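Local coordinates for capsid protein (Infectious hypodermal and hematopoietic necrosis virus, PDB 3N7X), which forms the icosahedral capsid of a shrimp-infecting brevidensovirus, sixty copies of a beta-barrel subunit building the shell, with calcium ions bound to it, at residues Tyr72-Leu81 / Ala172-Leu180. Numbering follows the deposited sequence.
Sequences YCLPLHWMNL and AKWIQNPQL. With CA (calcium ion), chain B.
Trp-174 projects from the last turn of helix 171-176 as a flat bump and fits the hollow lined by Cys-73, Pro-75 and Trp-78. The six-membered ring of Trp-78 comes edge-on over one face of the indole, with the planes at 67°; its CZ3 lies 3.5 Å from Trp-174 CE2. The opposite face is covered by Gln-179 CG from the tryptophan's own segment. At the rim, Cys-73 O sits in the indole plane, 3.2 Å from Trp-174 CZ3. Pro-75 CD meets Trp-174 CZ3 obliquely at 3.6 Å. Trp-174 NE1 donates to Leu-320 O. Leu-81 CD2 reaches the backbone side of Trp-174, into the notch between Trp-174 CB (4.1 Å) and Ile-175 CG1 (4.3 Å).

At the other end, Leu-180 sets CD2 almost on the normal of the Tyr-72 ring, 3.5 Å from its centroid, a CH-pi contact. Chi1 of Tyr-72 is -68°, which places the ring beside its own backbone N, where this methyl reaches it. Tyr-72 OH is hydrogen-bonded to Asp-59 OD1. Cys-73 N gives Gln-179 O a 2.8 Å hydrogen bond. Between the two ends, Pro-178 CB presses against Cys-73 O.

Asn-177 ND2 donates to Pro-178 O in its carbonyl plane, on a lone pair, just past the helix. Its OD1 accepts hydrogen bonds from a calcium-bound water and Glu-57 N. Gln-176 O binds the calcium ion, with Tyr-55 O and Glu-191 of a neighbouring subunit. Strand 179-182 pairs antiparallel with the edge of 70-74 away from 264-268, consistent with a loop-borne strand widening one sheet of the viral jelly-roll beside an intersubunit calcium site.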
loop_
_atom_site.group_PDB
_atom_site.type_symbol
_atom_site.label_atom_id
_atom_site.label_comp_id
_atom_site.label_asym_id
_atom_site.label_seq_id
_atom_site.Cartn_x
_atom_site.Cartn_y
_atom_site.Cartn_z
ATOM N N TYR A 72 21.096 -10.840 99.489
ATOM C CA TYR A 72 21.473 -9.439 99.460
ATOM C C TYR A 72 20.397 -8.751 98.651
ATOM O O TYR A 72 19.894 -9.309 97.676
ATOM C CB TYR A 72 22.815 -9.230 98.767
ATOM C CG TYR A 72 23.994 -9.795 99.509
ATOM C CD1 TYR A 72 24.387 -11.120 99.329
ATOM C CD2 TYR A 72 24.730 -9.000 100.389
ATOM C CE1 TYR A 72 25.490 -11.639 100.003
ATOM C CE2 TYR A 72 25.832 -9.506 101.067
ATOM C CZ TYR A 72 26.208 -10.825 100.871
ATOM O OH TYR A 72 27.301 -11.329 101.543
ATOM N N CYS A 73 20.035 -7.541 99.054
ATOM C CA CYS A 73 19.017 -6.798 98.339
ATOM C C CYS A 73 19.591 -5.509 97.770
ATOM O O CYS A 73 20.396 -4.843 98.419
ATOM C CB CYS A 73 17.850 -6.474 99.277
ATOM S SG CYS A 73 16.595 -5.379 98.557
ATOM N N LEU A 74 19.195 -5.173 96.547
ATOM C CA LEU A 74 19.638 -3.935 95.920
ATOM C C LEU A 74 18.382 -3.148 95.570
ATOM O O LEU A 74 17.740 -3.399 94.550
ATOM C CB LEU A 74 20.456 -4.212 94.655
ATOM C CG LEU A 74 20.863 -2.954 93.871
ATOM C CD1 LEU A 74 21.522 -1.938 94.792
ATOM C CD2 LEU A 74 21.809 -3.338 92.751
ATOM N N PRO A 75 18.005 -2.192 96.429
ATOM C CA PRO A 75 16.815 -1.361 96.227
ATOM C C PRO A 75 17.025 -0.221 95.233
ATOM O O PRO A 75 17.245 0.925 95.627
ATOM C CB PRO A 75 16.518 -0.863 97.635
ATOM C CG PRO A 75 17.893 -0.643 98.180
ATOM C CD PRO A 75 18.663 -1.869 97.709
ATOM N N LEU A 76 16.943 -0.542 93.946
ATOM C CA LEU A 76 17.130 0.445 92.887
ATOM C C LEU A 76 16.129 1.577 92.928
ATOM O O LEU A 76 16.359 2.624 92.334
ATOM C CB LEU A 76 17.023 -0.210 91.518
ATOM C CG LEU A 76 18.001 -1.335 91.241
ATOM C CD1 LEU A 76 17.871 -1.757 89.797
ATOM C CD2 LEU A 76 19.410 -0.856 91.536
ATOM N N HIS A 77 15.010 1.361 93.609
ATOM C CA HIS A 77 13.974 2.379 93.697
ATOM C C HIS A 77 14.253 3.449 94.753
ATOM O O HIS A 77 13.516 4.433 94.848
ATOM C CB HIS A 77 12.620 1.722 93.980
ATOM C CG HIS A 77 12.634 0.810 95.165
ATOM N ND1 HIS A 77 11.670 0.855 96.152
ATOM C CD2 HIS A 77 13.497 -0.170 95.527
ATOM C CE1 HIS A 77 11.940 -0.055 97.070
ATOM N NE2 HIS A 77 13.042 -0.691 96.714
ATOM N N TRP A 78 15.308 3.258 95.543
ATOM C CA TRP A 78 15.668 4.225 96.582
ATOM C C TRP A 78 16.453 5.382 95.982
ATOM O O TRP A 78 17.618 5.226 95.618
ATOM C CB TRP A 78 16.515 3.563 97.671
ATOM C CG TRP A 78 15.768 2.611 98.557
ATOM C CD1 TRP A 78 14.503 2.124 98.368
ATOM C CD2 TRP A 78 16.254 2.004 99.763
ATOM N NE1 TRP A 78 14.174 1.253 99.380
ATOM C CE2 TRP A 78 15.230 1.160 100.250
ATOM C CE3 TRP A 78 17.459 2.091 100.479
ATOM C CZ2 TRP A 78 15.372 0.406 101.421
ATOM C CZ3 TRP A 78 17.602 1.340 101.644
ATOM C CH2 TRP A 78 16.562 0.508 102.102
ATOM N N MET A 79 15.815 6.542 95.881
ATOM C CA MET A 79 16.475 7.719 95.325
ATOM C C MET A 79 17.761 8.049 96.072
ATOM O O MET A 79 18.708 8.583 95.497
ATOM C CB MET A 79 15.531 8.918 95.379
ATOM C CG MET A 79 14.331 8.794 94.465
ATOM S SD MET A 79 13.207 10.197 94.596
ATOM C CE MET A 79 14.216 11.529 93.925
ATOM N N ASN A 80 17.786 7.717 97.358
ATOM C CA ASN A 80 18.936 7.993 98.202
ATOM C C ASN A 80 20.229 7.414 97.650
ATOM O O ASN A 80 21.299 7.990 97.838
ATOM C CB ASN A 80 18.694 7.440 99.605
ATOM C CG ASN A 80 17.333 7.817 100.147
ATOM O OD1 ASN A 80 16.300 7.394 99.617
ATOM N ND2 ASN A 80 17.318 8.623 101.206
ATOM N N LEU A 81 20.134 6.276 96.970
ATOM C CA LEU A 81 21.324 5.638 96.422
ATOM C C LEU A 81 21.949 6.424 95.285
ATOM O O LEU A 81 23.110 6.209 94.949
ATOM C CB LEU A 81 20.998 4.226 95.936
ATOM C CG LEU A 81 20.545 3.207 96.987
ATOM C CD1 LEU A 81 20.312 1.869 96.312
ATOM C CD2 LEU A 81 21.597 3.066 98.083
ATOM N N ALA A 172 24.748 4.804 104.759
ATOM C CA ALA A 172 26.124 4.598 104.323
ATOM C C ALA A 172 26.365 3.132 103.948
ATOM O O ALA A 172 26.990 2.841 102.927
ATOM C CB ALA A 172 27.097 5.024 105.418
ATOM N N LYS A 173 25.871 2.211 104.771
ATOM C CA LYS A 173 26.040 0.785 104.503
ATOM C C LYS A 173 25.437 0.413 103.147
ATOM O O LYS A 173 26.081 -0.249 102.331
ATOM C CB LYS A 173 25.377 -0.044 105.606
ATOM C CG LYS A 173 26.082 0.033 106.952
ATOM C CD LYS A 173 27.278 -0.909 107.021
ATOM C CE LYS A 173 26.822 -2.372 107.034
ATOM N NZ LYS A 173 27.954 -3.351 107.113
ATOM N N TRP A 174 24.198 0.840 102.913
ATOM C CA TRP A 174 23.530 0.547 101.653
ATOM C C TRP A 174 24.311 1.094 100.461
ATOM O O TRP A 174 24.371 0.463 99.407
ATOM C CB TRP A 174 22.120 1.132 101.640
ATOM C CG TRP A 174 21.122 0.348 102.434
ATOM C CD1 TRP A 174 20.563 0.702 103.627
ATOM C CD2 TRP A 174 20.511 -0.891 102.058
ATOM N NE1 TRP A 174 19.635 -0.232 104.012
ATOM C CE2 TRP A 174 19.583 -1.222 103.068
ATOM C CE3 TRP A 174 20.654 -1.752 100.962
ATOM C CZ2 TRP A 174 18.796 -2.377 103.016
ATOM C CZ3 TRP A 174 19.870 -2.904 100.908
ATOM C CH2 TRP A 174 18.952 -3.203 101.931
ATOM N N ILE A 175 24.900 2.271 100.620
ATOM C CA ILE A 175 25.677 2.853 99.539
ATOM C C ILE A 175 26.933 2.014 99.346
ATOM O O ILE A 175 27.384 1.787 98.224
ATOM C CB ILE A 175 26.077 4.303 99.861
ATOM C CG1 ILE A 175 24.830 5.186 99.873
ATOM C CG2 ILE A 175 27.083 4.808 98.841
ATOM C CD1 ILE A 175 25.119 6.648 100.139
ATOM N N GLN A 176 27.495 1.545 100.451
ATOM C CA GLN A 176 28.698 0.730 100.399
ATOM C C GLN A 176 28.442 -0.606 99.709
ATOM O O GLN A 176 29.286 -1.103 98.958
ATOM C CB GLN A 176 29.220 0.476 101.816
ATOM C CG GLN A 176 30.141 1.565 102.355
ATOM C CD GLN A 176 30.123 1.662 103.882
ATOM O OE1 GLN A 176 30.048 0.650 104.585
ATOM N NE2 GLN A 176 30.201 2.886 104.397
ATOM N N ASN A 177 27.264 -1.177 99.942
ATOM C CA ASN A 177 26.967 -2.483 99.377
ATOM C C ASN A 177 25.517 -2.893 99.609
ATOM O O ASN A 177 24.842 -2.371 100.499
ATOM C CB ASN A 177 27.876 -3.523 100.060
ATOM C CG ASN A 177 28.085 -4.779 99.228
ATOM O OD1 ASN A 177 28.980 -4.834 98.379
ATOM N ND2 ASN A 177 27.261 -5.792 99.467
ATOM N N PRO A 178 25.008 -3.813 98.779
ATOM C CA PRO A 178 23.630 -4.268 98.968
ATOM C C PRO A 178 23.657 -4.989 100.318
ATOM O O PRO A 178 24.631 -5.673 100.632
ATOM C CB PRO A 178 23.430 -5.230 97.803
ATOM C CG PRO A 178 24.245 -4.582 96.717
ATOM C CD PRO A 178 25.509 -4.184 97.442
ATOM N N GLN A 179 22.607 -4.833 101.115
ATOM C CA GLN A 179 22.568 -5.456 102.435
ATOM C C GLN A 179 21.713 -6.718 102.498
ATOM O O GLN A 179 20.814 -6.917 101.677
ATOM C CB GLN A 179 22.070 -4.434 103.459
ATOM C CG GLN A 179 22.955 -3.203 103.552
ATOM C CD GLN A 179 24.385 -3.555 103.929
ATOM O OE1 GLN A 179 24.623 -4.204 104.948
ATOM N NE2 GLN A 179 25.343 -3.128 103.112
ATOM N N LEU A 180 21.998 -7.571 103.478
ATOM C CA LEU A 180 21.249 -8.811 103.634
ATOM C C LEU A 180 19.839 -8.600 104.166
ATOM O O LEU A 180 19.608 -7.803 105.076
ATOM C CB LEU A 180 21.995 -9.776 104.554
ATOM C CG LEU A 180 23.235 -10.468 103.981
ATOM C CD1 LEU A 180 23.824 -11.383 105.045
ATOM C CD2 LEU A 180 22.865 -11.268 102.732
HETATM CA CA CA B . 31.493 -0.920 98.182
HETATM O O HOH W 1 30.293 0.981 97.306
HETATM O O HOH W 2 31.071 -3.083 99.082
HETATM O O HOH W 3 33.529 -2.215 98.252
#